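Local atomic coordinates of cephalosporin acylase (PDB entry 2NLZ), a protein that is of unproven function but probably hydrolyses or transfers acyl groups, as an Ntn hydrolase resembling gamma-glutamyltranspeptidases and cephalosporin acylases. Residues 108-112 / 113-117; 136-139 / 140-144; 19-22 / 23-27. The protein carries 1 engineered substitution. All coordinates share one frame; numbering follows the deposited sequence.

Contact 1. Residues 108-112 / 113-117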
# COMPACT_ATOMS: atom_id res chain seq x y z
N GLU D 108 3.37 25.68 -36.63
CA GLU D 108 2.02 25.63 -36.10
C GLU D 108 1.63 27.05 -35.70
O GLU D 108 2.49 27.85 -35.34
CB GLU D 108 1.92 24.66 -34.91
CG GLU D 108 2.89 24.96 -33.76
CD GLU D 108 2.70 24.04 -32.56
OE1 GLU D 108 3.03 24.46 -31.44
OE2 GLU D 108 2.23 22.90 -32.74
N LEU D 109 0.34 27.37 -35.77
CA LEU D 109 -0.12 28.71 -35.39
C LEU D 109 -0.05 28.91 -33.86
O LEU D 109 -0.05 27.93 -33.11
CB LEU D 109 -1.49 29.03 -35.99
CG LEU D 109 -2.76 28.21 -35.78
CD1 LEU D 109 -3.95 29.10 -36.03
CD2 LEU D 109 -2.79 27.01 -36.71
N PRO D 110 0.02 30.18 -33.39
CA PRO D 110 0.30 30.44 -31.98
C PRO D 110 -0.80 29.93 -31.05
O PRO D 110 -1.96 29.89 -31.45
CB PRO D 110 0.37 31.96 -31.91
CG PRO D 110 -0.46 32.42 -33.03
CD PRO D 110 -0.18 31.43 -34.13
N PRO D 111 -0.43 29.52 -29.84
CA PRO D 111 -1.43 29.05 -28.89
C PRO D 111 -2.36 30.16 -28.37
O PRO D 111 -3.50 29.88 -27.99
CB PRO D 111 -0.59 28.47 -27.75
CG PRO D 111 0.74 29.11 -27.87
CD PRO D 111 0.95 29.44 -29.31
N TYR D 112 -1.89 31.40 -28.39
CA TYR D 112 -2.61 32.50 -27.76
C TYR D 112 -2.83 33.71 -28.67
O TYR D 112 -2.13 33.88 -29.67
CB TYR D 112 -1.89 32.90 -26.47
CG TYR D 112 -1.70 31.73 -25.53
CD1 TYR D 112 -0.44 31.25 -25.21
CD2 TYR D 112 -2.81 31.06 -24.98
CE1 TYR D 112 -0.27 30.16 -24.35
CE2 TYR D 112 -2.66 29.98 -24.12
CZ TYR D 112 -1.39 29.53 -23.81
OH TYR D 112 -1.25 28.46 -22.96
N GLY D 113 -3.80 34.54 -28.32
CA GLY D 113 -4.12 35.70 -29.14
C GLY D 113 -5.32 35.48 -30.03
O GLY D 113 -6.08 34.54 -29.85
N VAL D 114 -5.50 36.36 -31.01
CA VAL D 114 -6.71 36.36 -31.81
C VAL D 114 -6.64 35.35 -32.93
O VAL D 114 -7.66 35.01 -33.54
CB VAL D 114 -7.01 37.75 -32.39
CG1 VAL D 114 -7.59 38.65 -31.32
CG2 VAL D 114 -5.75 38.37 -32.99
N ILE D 115 -5.43 34.86 -33.19
CA ILE D 115 -5.16 34.00 -34.34
C ILE D 115 -5.75 32.57 -34.28
O ILE D 115 -6.36 32.14 -35.25
CB ILE D 115 -3.65 34.02 -34.71
CG1 ILE D 115 -3.21 35.46 -35.01
CG2 ILE D 115 -3.37 33.14 -35.92
CD1 ILE D 115 -1.90 35.85 -34.37
N PRO D 116 -5.60 31.85 -33.14
CA PRO D 116 -6.12 30.48 -33.09
C PRO D 116 -7.60 30.35 -32.73
O PRO D 116 -8.08 29.24 -32.50
CB PRO D 116 -5.29 29.85 -31.98
CG PRO D 116 -5.09 30.97 -31.03
CD PRO D 116 -4.96 32.22 -31.86
N VAL D 117 -8.32 31.47 -32.66
CA VAL D 117 -9.74 31.46 -32.30
C VAL D 117 -10.62 31.01 -33.47
O VAL D 117 -10.61 31.63 -34.54
CB VAL D 117 -10.20 32.85 -31.83
CG1 VAL D 117 -11.66 32.82 -31.42
CG2 VAL D 117 -9.32 33.35 -30.68

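Contact 2. Residues 136-139 / 140-144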
# COMPACT_ATOMS: atom_id res chain seq x y z
N LEU D 136 -37.68 22.64 -20.75
CA LEU D 136 -37.67 24.00 -20.24
C LEU D 136 -37.08 24.98 -21.23
O LEU D 136 -36.23 24.60 -22.05
CB LEU D 136 -36.85 24.07 -18.95
CG LEU D 136 -37.10 23.01 -17.88
CD1 LEU D 136 -36.21 23.29 -16.70
CD2 LEU D 136 -38.57 23.01 -17.47
N PRO D 137 -37.49 26.26 -21.15
CA PRO D 137 -36.84 27.25 -21.99
C PRO D 137 -35.43 27.51 -21.47
O PRO D 137 -35.15 27.32 -20.28
CB PRO D 137 -37.72 28.49 -21.81
CG PRO D 137 -38.34 28.32 -20.45
CD PRO D 137 -38.54 26.84 -20.30
N LEU D 138 -34.54 27.92 -22.37
CA LEU D 138 -33.14 28.17 -22.07
C LEU D 138 -32.94 29.07 -20.85
O LEU D 138 -32.00 28.88 -20.08
CB LEU D 138 -32.46 28.79 -23.30
CG LEU D 138 -31.02 28.43 -23.60
CD1 LEU D 138 -30.80 26.93 -23.45
CD2 LEU D 138 -30.65 28.89 -24.99
N ALA D 139 -33.85 30.03 -20.66
CA ALA D 139 -33.80 30.96 -19.53
C ALA D 139 -34.04 30.32 -18.17
O ALA D 139 -33.61 30.83 -17.14
CB ALA D 139 -34.76 32.10 -19.76
N ALA D 140 -34.75 29.20 -18.16
CA ALA D 140 -34.95 28.44 -16.93
C ALA D 140 -33.71 27.65 -16.65
O ALA D 140 -33.19 27.66 -15.53
CB ALA D 140 -36.12 27.49 -17.07
N SER D 141 -33.25 26.94 -17.68
CA SER D 141 -32.19 25.96 -17.50
C SER D 141 -30.84 26.62 -17.29
O SER D 141 -29.97 26.03 -16.67
CB SER D 141 -32.18 24.88 -18.61
OG SER D 141 -32.11 25.42 -19.91
N LEU D 142 -30.66 27.85 -17.74
CA LEU D 142 -29.40 28.50 -17.41
C LEU D 142 -29.45 29.62 -16.36
O LEU D 142 -28.53 30.42 -16.22
CB LEU D 142 -28.55 28.82 -18.66
CG LEU D 142 -28.88 29.84 -19.72
CD1 LEU D 142 -28.03 31.03 -19.47
CD2 LEU D 142 -28.50 29.25 -21.04
N ALA D 143 -30.53 29.62 -15.58
CA ALA D 143 -30.69 30.57 -14.48
C ALA D 143 -29.73 30.39 -13.30
O ALA D 143 -29.23 31.38 -12.77
CB ALA D 143 -32.15 30.61 -14.01
N PRO D 144 -29.48 29.14 -12.85
CA PRO D 144 -28.51 28.96 -11.77
C PRO D 144 -27.13 29.45 -12.16
O PRO D 144 -26.44 30.05 -11.34
CB PRO D 144 -28.47 27.45 -11.56
CG PRO D 144 -29.75 26.96 -12.09
CD PRO D 144 -30.08 27.85 -13.24

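Contact 3. Residues 19-22 / 23-27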
# COMPACT_ATOMS: atom_id res chain seq x y z
N VAL D 19 -22.91 5.72 -6.35
CA VAL D 19 -24.13 6.46 -6.05
C VAL D 19 -25.31 5.88 -6.86
O VAL D 19 -25.17 5.61 -8.07
CB VAL D 19 -23.93 7.98 -6.32
CG1 VAL D 19 -25.26 8.71 -6.41
CG2 VAL D 19 -23.03 8.60 -5.23
N TYR D 20 -26.43 5.66 -6.17
CA TYR D 20 -27.64 5.11 -6.80
C TYR D 20 -28.83 6.07 -6.87
O TYR D 20 -29.10 6.84 -5.94
CB TYR D 20 -28.06 3.80 -6.13
CG TYR D 20 -27.20 2.62 -6.51
CD1 TYR D 20 -27.57 1.77 -7.54
CD2 TYR D 20 -25.99 2.38 -5.86
CE1 TYR D 20 -26.78 0.70 -7.90
CE2 TYR D 20 -25.20 1.32 -6.21
CZ TYR D 20 -25.60 0.48 -7.23
OH TYR D 20 -24.80 -0.57 -7.58
N ALA D 21 -29.55 6.02 -8.00
CA ALA D 21 -30.75 6.84 -8.20
C ALA D 21 -31.73 6.18 -9.15
O ALA D 21 -31.42 5.17 -9.79
CB ALA D 21 -30.38 8.22 -8.71
N LYS D 22 -32.92 6.76 -9.24
CA LYS D 22 -33.94 6.26 -10.14
C LYS D 22 -34.46 7.38 -11.03
O LYS D 22 -34.54 7.21 -12.24
CB LYS D 22 -35.09 5.64 -9.35
CG LYS D 22 -34.92 4.15 -9.07
CD LYS D 22 -35.05 3.30 -10.33
CE LYS D 22 -36.48 3.25 -10.87
NZ LYS D 22 -37.39 2.45 -10.00
N ASN D 23 -34.81 8.51 -10.42
CA ASN D 23 -35.49 9.57 -11.14
C ASN D 23 -34.58 10.61 -11.78
O ASN D 23 -35.01 11.38 -12.63
CB ASN D 23 -36.54 10.24 -10.25
CG ASN D 23 -37.76 9.36 -10.01
OD1 ASN D 23 -38.43 9.48 -8.99
ND2 ASN D 23 -38.04 8.47 -10.96
N GLY D 24 -33.31 10.61 -11.38
CA GLY D 24 -32.36 11.57 -11.94
C GLY D 24 -30.99 11.51 -11.32
O GLY D 24 -30.84 11.22 -10.14
N MET D 25 -29.99 11.78 -12.15
CA MET D 25 -28.60 11.76 -11.72
C MET D 25 -27.76 12.72 -12.54
O MET D 25 -27.88 12.78 -13.77
CB MET D 25 -28.03 10.35 -11.82
CG MET D 25 -26.65 10.18 -11.19
SD MET D 25 -26.07 8.48 -11.23
CE MET D 25 -26.92 7.80 -9.82
N VAL D 26 -26.91 13.47 -11.86
CA VAL D 26 -25.98 14.37 -12.52
C VAL D 26 -24.59 14.08 -11.99
O VAL D 26 -24.41 13.93 -10.78
CB VAL D 26 -26.36 15.85 -12.28
CG1 VAL D 26 -25.37 16.77 -12.94
CG2 VAL D 26 -27.73 16.12 -12.81
N ALA D 27 -23.63 13.97 -12.91
CA ALA D 27 -22.26 13.66 -12.56
C ALA D 27 -21.31 14.58 -13.32
O ALA D 27 -21.23 14.55 -14.56
CB ALA D 27 -21.95 12.20 -12.84

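Contact 1. Residues 108-112 / 113-117
Pro110 and Ile115 meet with their side chains at about a right angle. The ring of Pro110 comes up with its CG against the branch point of Ile115, and CG lies 3.9 Å from Ile115 CB. The two arms of Ile115 then reach different parts of the ring. Ile115 CG2 is 4.0 Å from Pro110 CD, and Ile115 CD1 is 4.0 Å from Pro110 CG.

Leu109 adds a second apolar touch. Its CG stands between the backbone N and the carbonyl carbon (chi1 57°), and from there one methyl reaches the far side of the turn. Leu109 CD1 is 4.1 Å from Ile115 CG2. The same methyl lies 3.9 Å from Pro116 CA.

Pro116 brings its ring to the carbonyls of Pro110 and Pro111. Its CG is 3.3 Å from Pro110 O and 3.6 Å from Pro111 O. These are ring-to-carbonyl contacts, and no hydrogen bond joins 108-112 to 113-117.

At the bend itself, Gly113 has phi 100° and psi -166°, angles that suit a residue with no side chain. The phenol ring of Tyr112 leads off the turn. Pro111 CB lies over one face of that ring, 3.7 Å above its plane and toward the rim. Trp174 meets the ring edge-to-face.

Outside the loop, Asn396 ND2 is hydrogen-bonded to Pro111 O, and Gly113 and Pro116 make backbone hydrogen bonds with Ser383 and Gly398 respectively. Val114 and Val117 rest on Phe232 of helix 223-234.

The whole is an irregular, proline-rich loop that turns back on itself between helices 97-101 and 122-133 of the gamma-glutamyltranspeptidase-like fold.

Contact 2. Residues 136-139 / 140-144
Ala140 sits over Leu136 and Pro137 at the first turn of helix 138-141, a short helix with Pro137 at its N-cap position. The methyl of Ala140 packs on both residues. Its CB is 4.0 Å from Leu136 CB and 4.1 Å from Pro137 CD. The N-H of Ala140 goes to Pro137 O at 2.9 Å. This donor stands above the carbonyl plane, 48° out of it.

Ser141 gives a second N-H to Pro137 O, at 3.2 Å. This bond lies in the carbonyl plane and is straighter, with an N-H...O angle of 161°. One carbonyl thus accepts two successive backbone donors and ties down the start of the helix. Ser141 OG stands between the backbone N and the carbonyl carbon (chi1 55°), which turns it back to Leu138 O for a weak hydrogen bond of 3.5 Å.

Leu142 is the first residue past this helix and the N-cap residue of helix 143-151. Its N-H is bonded to Leu138 O at 2.9 Å. Leu142 CD2 lies 3.7 Å from Leu138 CG, the two side chains crossing at a slant. Leu138 faces Ile52 of helix 47-61 and Ala127 and Ala130 of helix 122-133. Leu142 faces Thr56 of helix 47-61 and Leu208 of helix 202-212.

Ala143 opens the second helix, and its N-H makes a weak hydrogen bond to Ala140 O. The turn thus carries the chain directly from one helix into the other. The methyl of Ala143 reaches back, where its CB is 3.5 Å from Ala139 O.

Contact 3. Residues 19-22 / 23-27
The carbonyls of Val19 and Gly24 are the flat groups here, and each meets a methyl of the other strand on one face. Met25 CE comes over the Val19 peptide, 3.3 Å from Val19 O and well out of the carbonyl plane. Ala21 CB is likewise out of the plane of the Gly24 carbonyl, 3.4 Å from Gly24 O. Tyr20 points away from this turn and packs on Pro157 of the second subunit.

Met25 carries the apolar part. Its chain runs out extended, with CG anti to the backbone N (chi1 -171°), and bends only at the sulfur (chi3 -82°). This brings CE between two side chains of strand 19-21. CE is 3.7 Å from Ala21 CB and 3.9 Å from Val19 CG1.

The two strands run at 147° to each other, with axes 7.3 Å apart at closest. No hydrogen bond joins them. Glu540, next to the C-terminal histidine tag and probably part of it, takes the N-H of Lys22 through OE2 and that of Asn23 through OE1.

Val19 and Ala21 make backbone hydrogen bonds with strand 524-528, Met25 with strand 359-365 and Val26 with strand 535-538. This is consistent with a crossing between the two sheets of the alpha-beta-beta-alpha Ntn-hydrolase sandwich. Apolar methyl packing, not hairpin hydrogen bonding, holds the inside of the turn.

In the fold
From the N terminus the chain first meets contact 3, which turns strand 19-21 into strand 24-28 and binds the C-terminal strand 535-538. Helix 31-42 follows, and residues of both contact 3 and contact 2 rest on it. Contact 1 comes next, in the loop before helix 122-133, and sits on the opposite side of the chain's centre from contact 3. That helix leads on to contact 2, which packs against it and joins two helices. Each contact closes only a tight local turn. The three lie in series, so none encloses or crosses another. Contacts 2 and 3 approach to about 11 Å between nearest atoms; contacts 1 and 2 stay about 20 Å apart.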